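Local coordinates for alkaline phosphatase D (Bacillus subtilis, PDB 2YEQ), which hydrolyses phosphate esters as a phosphodiesterase and alkaline phosphatase, using an active site that contains iron and calcium, at residues A14-L19 with M246-I250; Q125-H129 with G157-S163; I410-N415 with M459-T463. All blocks are in the same frame, centred on the assembly; numbering follows the deposited sequence.

How the contacts relate
From the N terminus, strand 13-16 runs into contact 1. There 14-19 meets 246-250, the loop after helix 228-245, so a loop of 226 residues is closed. Contact 2 is nested within that span. It joins 125-129, after strand 117-122, to 157-163, after strand 145-148, and closes a loop of 27 residues. Contact 3 follows in series and joins 410-415 to 459-463, the loop after strand 451-459. Contacts 2 and 3 touch, with centres about 12 Å apart, through Q126 with T411 and H129 with G413. Contact 1 lies about 28 Å from both, centre to centre, and ties the N-terminal family region to the phosphatase region.

Contact 1. Residues A14-L19 with M246-I250; sequences ASGDPL and MPLRI. With EDO (1,2-ethanediol), chain I.
R249 reaches across to the backbone of D17 and meets its carbonyl side-on. NE and NH2 both bond to the one oxygen, D17 O. The NH2 bond to D17 O is 2.8 Å, and the NE bond to the same atom is 3.1 Å. Both donors lie in the carbonyl plane. The chain of R249 is extended from CG to NE, with chi2 -178° and chi3 -178°, and this carries the guanidinium out to D17. L19 crosses R249 obliquely and lays CD1 over one face of the guanidinium, 3.6 Å above its plane. With an alanine here in place of R249, D17 O would probably lose both donors, L19 the flat group beneath it, and E78 its salt-bridge mate.

The carboxylate of D17 does not meet the guanidinium directly. Its OD1 forms a salt bridge with R263. D17 OD2 takes a bond from a water at 2.6 Å, and that water accepts from the backbone N of R249. A 1,2-ethanediol, probably from the crystallisation liquor, also donates from its O2 to D17 OD2 at 2.7 Å. P247 packs by its ring on the backbone of S15 and G16. P247 CG lies 3.5 Å from S15 O, and a side chain at G16 would run into this ring. P247 is the centre of an inverse gamma turn, closed by L248 N on M246 O.

The contact joins a strand of the N-terminal family region to a loop of the phosphatase region. Strand 13-16 lies between strands 23-28 and 203-206 in the large mixed sheet. P247 and R249 also touch V24 on strand 23-28, and L248 touches V206 on strand 203-206. The loop after helix 228-245 thus packs against three adjacent strands of that sheet.

Contact 2. Residues Q125-H129 with G157-S163; sequences QQYEH and GPNEYVS
H129 donates from NE2 to the carbonyl oxygen of Y161. H129 NE2 lies 2.8 Å from Y161 O, in a nearly straight bond (176°). The oxygen lies in the imidazole plane, while the donor sits above the carbonyl plane of Y161. The same ring turns its edge to the face of Y161, with CE1 over the centre of the phenol ring. Ring centroids are 4.6 Å apart and the planes meet at 59°, an edge-to-face pair. S163 CB sits over one imidazole face in a CH-pi contact, 3.6 Å from the centroid. Q126 CG covers the opposite face.

Outside this shell, Q126 is bent at chi2 (-73°), which folds its amide back toward E128. Its OE1 accepts from E128 N, and its NE2 donates to E128 OE1 at 3.0 Å. E128 then reaches 157-163 through two waters. One joins OE1 to G157 O and Y161 N. The other joins OE2 to N159 N, and OE2 also accepts from H171 N. A third water links H129 O to S163 OG, which has T165 as a further partner. Helix 504-520 packs against Y161 through S509 and A513.

Y161 also touches H382, an iron ligand, so the contact borders the metal site. H129 ND1 is bonded to G413 N, and NE2 to Y161 O. Both imidazole nitrogens are therefore engaged, which is consistent with a neutral ring protonated at NE2. Bonds at both nitrogens and cover on both faces would hold its rotation.

Contact 3. Residues I410-N415 with M459-T463; sequences ITSGGN and MPFVT
N415 has CG anti to its carbonyl carbon (chi1 -64°), and this swings the amide across to F461, V462 and T463. At T463, chi1 of 49° sets OG1 between the backbone N and the carbonyl carbon, where the amide nitrogen can reach it. N415 ND2 donates to T463 OG1 at 2.8 Å, and the hydroxyl oxygen lies in the amide plane. N415 OD1 accepts twice. V462 N comes to OD1 at 2.7 Å in an almost straight bond (169°), tilted from the carbonyl plane. T463 N bonds to the same OD1 at 3.0 Å, in that plane and on a lone pair.

The side chains of N415 and T463 cross at about a right angle. F461 adds its CB, 3.4 Å from N415 OD1. V462 points CG2 at the backbone of G414, 4.0 Å from its C atom, and CG1 at I410 O. One water donates to both N415 O and M459 O, and so bridges the two backbones.

Residues T411 to G414 form a type II beta turn, closed by G414 N on T411 O. The backbone of S412 and T411 is bonded to C124, an iron ligand, and S412 OG is bonded to Y154, another. The loop that carries N415 is thus joined to the metal site.

One asparagine amide satisfies two successive backbone N-H groups of the loop after strand 451-459 and donates to a hydroxyl as well. The two backbone N-H groups mark the end they meet as the oxygen, and the bond from ND2 to T463 OG1 fits that choice; together the three should keep the amide from flipping.

Contact 1. Residues A14-L19 with M246-I250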
# COMPACT_ATOMS: atom_id res chain seq x y z
N ALA A 14 -4.92 4.93 -15.19
CA ALA A 14 -3.80 4.62 -14.29
C ALA A 14 -2.69 4.00 -15.09
O ALA A 14 -2.91 3.53 -16.21
CB ALA A 14 -4.24 3.66 -13.13
N SER A 15 -1.50 4.02 -14.51
CA SER A 15 -0.36 3.31 -15.08
C SER A 15 0.44 2.65 -13.98
O SER A 15 0.36 3.01 -12.81
CB SER A 15 0.55 4.25 -15.90
OG SER A 15 1.26 5.15 -15.06
N GLY A 16 1.24 1.67 -14.35
CA GLY A 16 1.92 0.92 -13.32
C GLY A 16 2.93 -0.08 -13.78
O GLY A 16 3.15 -0.31 -14.97
N ASP A 17 3.57 -0.68 -12.78
CA ASP A 17 4.58 -1.71 -12.99
C ASP A 17 5.54 -1.36 -14.10
O ASP A 17 5.77 -2.15 -15.01
CB ASP A 17 3.89 -3.06 -13.22
CG ASP A 17 3.51 -3.74 -11.91
OD1 ASP A 17 3.38 -3.02 -10.89
OD2 ASP A 17 3.36 -4.99 -11.91
N PRO A 18 6.16 -0.19 -13.99
CA PRO A 18 7.08 0.25 -15.04
C PRO A 18 8.31 -0.60 -15.07
O PRO A 18 8.78 -1.03 -13.99
CB PRO A 18 7.43 1.69 -14.63
CG PRO A 18 7.26 1.72 -13.20
CD PRO A 18 6.08 0.79 -12.91
N LEU A 19 8.80 -0.87 -16.28
CA LEU A 19 10.11 -1.44 -16.53
C LEU A 19 10.89 -0.44 -17.41
O LEU A 19 10.39 0.64 -17.70
CB LEU A 19 10.01 -2.80 -17.22
CG LEU A 19 9.37 -3.93 -16.39
CD1 LEU A 19 9.18 -5.19 -17.22
CD2 LEU A 19 10.16 -4.22 -15.12
N MET A 246 -6.44 -2.66 -11.01
CA MET A 246 -5.05 -2.26 -10.75
C MET A 246 -4.17 -2.42 -11.97
O MET A 246 -4.32 -3.38 -12.74
CB MET A 246 -4.48 -3.09 -9.60
CG MET A 246 -5.06 -2.79 -8.26
SD MET A 246 -4.85 -1.06 -7.77
CE MET A 246 -5.57 -0.99 -6.18
N PRO A 247 -3.19 -1.52 -12.13
CA PRO A 247 -2.31 -1.56 -13.30
C PRO A 247 -1.19 -2.58 -13.14
O PRO A 247 -0.02 -2.23 -12.96
CB PRO A 247 -1.76 -0.14 -13.37
CG PRO A 247 -1.67 0.26 -11.95
CD PRO A 247 -2.90 -0.36 -11.28
N LEU A 248 -1.56 -3.85 -13.24
CA LEU A 248 -0.67 -5.00 -13.09
C LEU A 248 -0.40 -5.67 -14.42
O LEU A 248 -1.19 -5.59 -15.34
CB LEU A 248 -1.32 -6.00 -12.13
CG LEU A 248 -1.59 -5.49 -10.71
CD1 LEU A 248 -2.35 -6.51 -9.88
CD2 LEU A 248 -0.30 -5.11 -9.97
N ARG A 249 0.72 -6.37 -14.51
CA ARG A 249 1.06 -7.14 -15.71
C ARG A 249 0.31 -8.48 -15.75
O ARG A 249 -0.28 -8.88 -14.77
CB ARG A 249 2.57 -7.36 -15.78
CG ARG A 249 3.28 -6.06 -16.06
CD ARG A 249 4.75 -6.20 -16.19
NE ARG A 249 5.36 -4.88 -16.40
CZ ARG A 249 5.62 -4.33 -17.58
NH1 ARG A 249 5.34 -4.95 -18.71
NH2 ARG A 249 6.19 -3.14 -17.64
N ILE A 250 0.33 -9.14 -16.91
CA ILE A 250 -0.50 -10.33 -17.14
C ILE A 250 -0.10 -11.54 -16.23
O ILE A 250 -0.93 -12.39 -15.88
CB ILE A 250 -0.51 -10.71 -18.65
CG1 ILE A 250 -1.68 -11.67 -18.97
CG2 ILE A 250 0.84 -11.27 -19.09
CD1 ILE A 250 -3.06 -11.07 -18.68
C1 EDO I . 7.26 -5.28 -13.24
O1 EDO I . 7.45 -3.90 -12.90
C2 EDO I . 6.39 -5.96 -12.19
O2 EDO I . 5.31 -6.65 -12.82
O HOH W 1 2.29 -7.31 -12.20

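Contact 2. Residues Q125-H129 with G157-S163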
# COMPACT_ATOMS: atom_id res chain seq x y z
N GLN A 125 -6.92 3.75 3.26
CA GLN A 125 -7.77 4.84 2.81
C GLN A 125 -9.27 4.59 3.02
O GLN A 125 -10.06 4.77 2.10
CB GLN A 125 -7.46 5.15 1.34
CG GLN A 125 -7.58 4.00 0.36
CD GLN A 125 -6.77 4.21 -0.87
OE1 GLN A 125 -5.67 4.80 -0.82
NE2 GLN A 125 -7.27 3.71 -2.00
N GLN A 126 -9.64 4.23 4.24
CA GLN A 126 -11.03 3.94 4.59
C GLN A 126 -11.88 5.13 4.07
O GLN A 126 -11.77 6.24 4.54
CB GLN A 126 -11.21 3.77 6.09
CG GLN A 126 -12.11 2.61 6.54
CD GLN A 126 -13.62 2.85 6.29
OE1 GLN A 126 -13.98 3.46 5.31
NE2 GLN A 126 -14.49 2.36 7.19
N TYR A 127 -12.72 4.86 3.08
CA TYR A 127 -13.51 5.89 2.39
C TYR A 127 -14.41 6.65 3.33
O TYR A 127 -14.62 7.88 3.18
CB TYR A 127 -14.33 5.21 1.29
CG TYR A 127 -15.20 6.09 0.40
CD1 TYR A 127 -14.68 6.68 -0.76
CD2 TYR A 127 -16.54 6.27 0.69
CE1 TYR A 127 -15.49 7.44 -1.59
CE2 TYR A 127 -17.35 7.04 -0.13
CZ TYR A 127 -16.83 7.62 -1.26
OH TYR A 127 -17.63 8.40 -2.07
N GLU A 128 -14.91 5.95 4.34
CA GLU A 128 -15.86 6.55 5.25
C GLU A 128 -15.21 7.49 6.27
O GLU A 128 -15.90 8.34 6.85
CB GLU A 128 -16.59 5.45 6.04
CG GLU A 128 -17.29 4.39 5.19
CD GLU A 128 -18.04 3.39 6.08
OE1 GLU A 128 -17.41 2.81 7.03
OE2 GLU A 128 -19.26 3.23 5.85
N HIS A 129 -13.91 7.31 6.51
CA HIS A 129 -13.24 8.02 7.60
C HIS A 129 -12.79 9.45 7.25
O HIS A 129 -12.53 10.24 8.16
CB HIS A 129 -12.06 7.20 8.12
CG HIS A 129 -12.50 5.98 8.87
ND1 HIS A 129 -11.64 5.23 9.65
CD2 HIS A 129 -13.72 5.40 8.98
CE1 HIS A 129 -12.32 4.22 10.18
NE2 HIS A 129 -13.58 4.31 9.79
N GLY A 157 -19.70 -3.01 5.63
CA GLY A 157 -20.95 -2.30 5.44
C GLY A 157 -20.86 -0.95 6.12
O GLY A 157 -19.83 -0.60 6.70
N PRO A 158 -21.94 -0.18 6.07
CA PRO A 158 -21.94 1.15 6.66
C PRO A 158 -22.13 1.10 8.18
O PRO A 158 -22.75 0.17 8.70
CB PRO A 158 -23.12 1.84 5.96
CG PRO A 158 -24.01 0.77 5.59
CD PRO A 158 -23.14 -0.40 5.24
N ASN A 159 -21.59 2.09 8.88
CA ASN A 159 -21.72 2.19 10.34
C ASN A 159 -21.16 0.97 11.07
O ASN A 159 -21.71 0.54 12.10
CB ASN A 159 -23.19 2.35 10.75
CG ASN A 159 -23.89 3.48 10.02
OD1 ASN A 159 -24.90 3.26 9.32
ND2 ASN A 159 -23.36 4.68 10.17
N GLU A 160 -20.10 0.38 10.55
CA GLU A 160 -19.50 -0.76 11.20
C GLU A 160 -18.15 -0.38 11.78
O GLU A 160 -17.97 -0.40 13.02
CB GLU A 160 -19.40 -1.94 10.24
CG GLU A 160 -20.77 -2.56 9.97
CD GLU A 160 -20.79 -3.49 8.78
OE1 GLU A 160 -19.71 -3.93 8.33
OE2 GLU A 160 -21.92 -3.78 8.30
N TYR A 161 -17.21 -0.05 10.90
CA TYR A 161 -15.88 0.36 11.31
C TYR A 161 -15.87 1.87 11.40
O TYR A 161 -15.68 2.56 10.40
CB TYR A 161 -14.85 -0.15 10.32
CG TYR A 161 -13.42 0.29 10.60
CD1 TYR A 161 -12.98 0.57 11.89
CD2 TYR A 161 -12.53 0.43 9.56
CE1 TYR A 161 -11.68 0.97 12.12
CE2 TYR A 161 -11.23 0.80 9.79
CZ TYR A 161 -10.81 1.08 11.06
OH TYR A 161 -9.52 1.49 11.27
N VAL A 162 -16.11 2.37 12.61
CA VAL A 162 -16.44 3.76 12.82
C VAL A 162 -15.26 4.53 13.42
O VAL A 162 -14.68 4.14 14.43
CB VAL A 162 -17.69 3.92 13.67
CG1 VAL A 162 -18.00 5.43 13.94
CG2 VAL A 162 -18.89 3.21 12.94
N SER A 163 -14.88 5.61 12.74
CA SER A 163 -13.77 6.44 13.16
C SER A 163 -14.12 7.19 14.45
O SER A 163 -15.26 7.60 14.64
CB SER A 163 -13.43 7.44 12.04
OG SER A 163 -12.69 8.52 12.53
O HOH W 2 -18.22 0.88 8.33
O HOH W 3 -20.51 4.46 7.87
O HOH W 4 -13.30 10.48 10.76

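Contact 3. Residues I410-N415 with M459-T463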
# COMPACT_ATOMS: atom_id res chain seq x y z
N ILE A 410 -3.87 7.27 4.73
CA ILE A 410 -4.50 8.32 3.91
C ILE A 410 -5.70 8.89 4.64
O ILE A 410 -5.87 10.12 4.69
CB ILE A 410 -4.87 7.77 2.53
CG1 ILE A 410 -3.61 7.46 1.72
CG2 ILE A 410 -5.83 8.70 1.78
CD1 ILE A 410 -2.90 8.72 1.08
N THR A 411 -6.55 8.02 5.20
CA THR A 411 -7.69 8.44 6.02
C THR A 411 -8.03 7.58 7.24
O THR A 411 -8.67 8.06 8.16
CB THR A 411 -9.00 8.43 5.19
OG1 THR A 411 -9.09 7.18 4.51
CG2 THR A 411 -9.02 9.62 4.19
N SER A 412 -7.69 6.29 7.23
CA SER A 412 -8.21 5.36 8.26
C SER A 412 -7.87 5.88 9.63
O SER A 412 -6.72 6.25 9.90
CB SER A 412 -7.64 3.95 8.08
OG SER A 412 -7.84 3.50 6.77
N GLY A 413 -8.91 5.97 10.47
CA GLY A 413 -8.77 6.42 11.84
C GLY A 413 -9.19 7.84 12.09
O GLY A 413 -9.42 8.24 13.23
N GLY A 414 -9.36 8.62 11.02
CA GLY A 414 -9.90 9.97 11.19
C GLY A 414 -8.81 11.01 11.42
O GLY A 414 -7.66 10.83 11.02
N ASN A 415 -9.15 12.10 12.10
CA ASN A 415 -8.27 13.27 12.11
C ASN A 415 -6.99 13.07 12.90
O ASN A 415 -5.92 13.61 12.54
CB ASN A 415 -9.01 14.50 12.62
CG ASN A 415 -10.14 14.91 11.71
OD1 ASN A 415 -10.10 14.67 10.49
ND2 ASN A 415 -11.16 15.52 12.29
N MET A 459 -1.54 16.18 7.34
CA MET A 459 -2.59 17.18 7.39
C MET A 459 -3.24 17.16 8.76
O MET A 459 -3.30 16.11 9.39
CB MET A 459 -3.68 16.88 6.34
CG MET A 459 -3.18 16.80 4.93
SD MET A 459 -4.39 16.08 3.77
CE MET A 459 -4.58 14.42 4.49
N PRO A 460 -3.77 18.30 9.22
CA PRO A 460 -4.44 18.32 10.50
C PRO A 460 -5.77 17.56 10.56
O PRO A 460 -6.19 17.16 11.65
CB PRO A 460 -4.69 19.82 10.74
CG PRO A 460 -4.61 20.44 9.40
CD PRO A 460 -3.58 19.67 8.69
N PHE A 461 -6.46 17.38 9.43
CA PHE A 461 -7.80 16.77 9.43
C PHE A 461 -8.16 16.22 8.05
O PHE A 461 -7.58 16.63 7.06
CB PHE A 461 -8.89 17.76 9.93
CG PHE A 461 -8.99 19.03 9.09
CD1 PHE A 461 -9.68 19.04 7.89
CD2 PHE A 461 -8.37 20.20 9.51
CE1 PHE A 461 -9.77 20.21 7.10
CE2 PHE A 461 -8.44 21.38 8.74
CZ PHE A 461 -9.15 21.37 7.53
N VAL A 462 -9.09 15.27 8.04
CA VAL A 462 -9.64 14.68 6.82
C VAL A 462 -11.18 14.64 6.86
O VAL A 462 -11.81 14.28 5.87
CB VAL A 462 -9.07 13.24 6.54
CG1 VAL A 462 -7.60 13.27 6.26
CG2 VAL A 462 -9.38 12.26 7.69
N THR A 463 -11.79 15.02 7.98
CA THR A 463 -13.25 14.97 8.13
C THR A 463 -13.95 16.10 7.35
O THR A 463 -15.16 16.03 7.13
CB THR A 463 -13.67 15.03 9.63
OG1 THR A 463 -13.01 16.12 10.29
CG2 THR A 463 -13.34 13.74 10.34
O HOH W 5 -5.12 14.10 10.00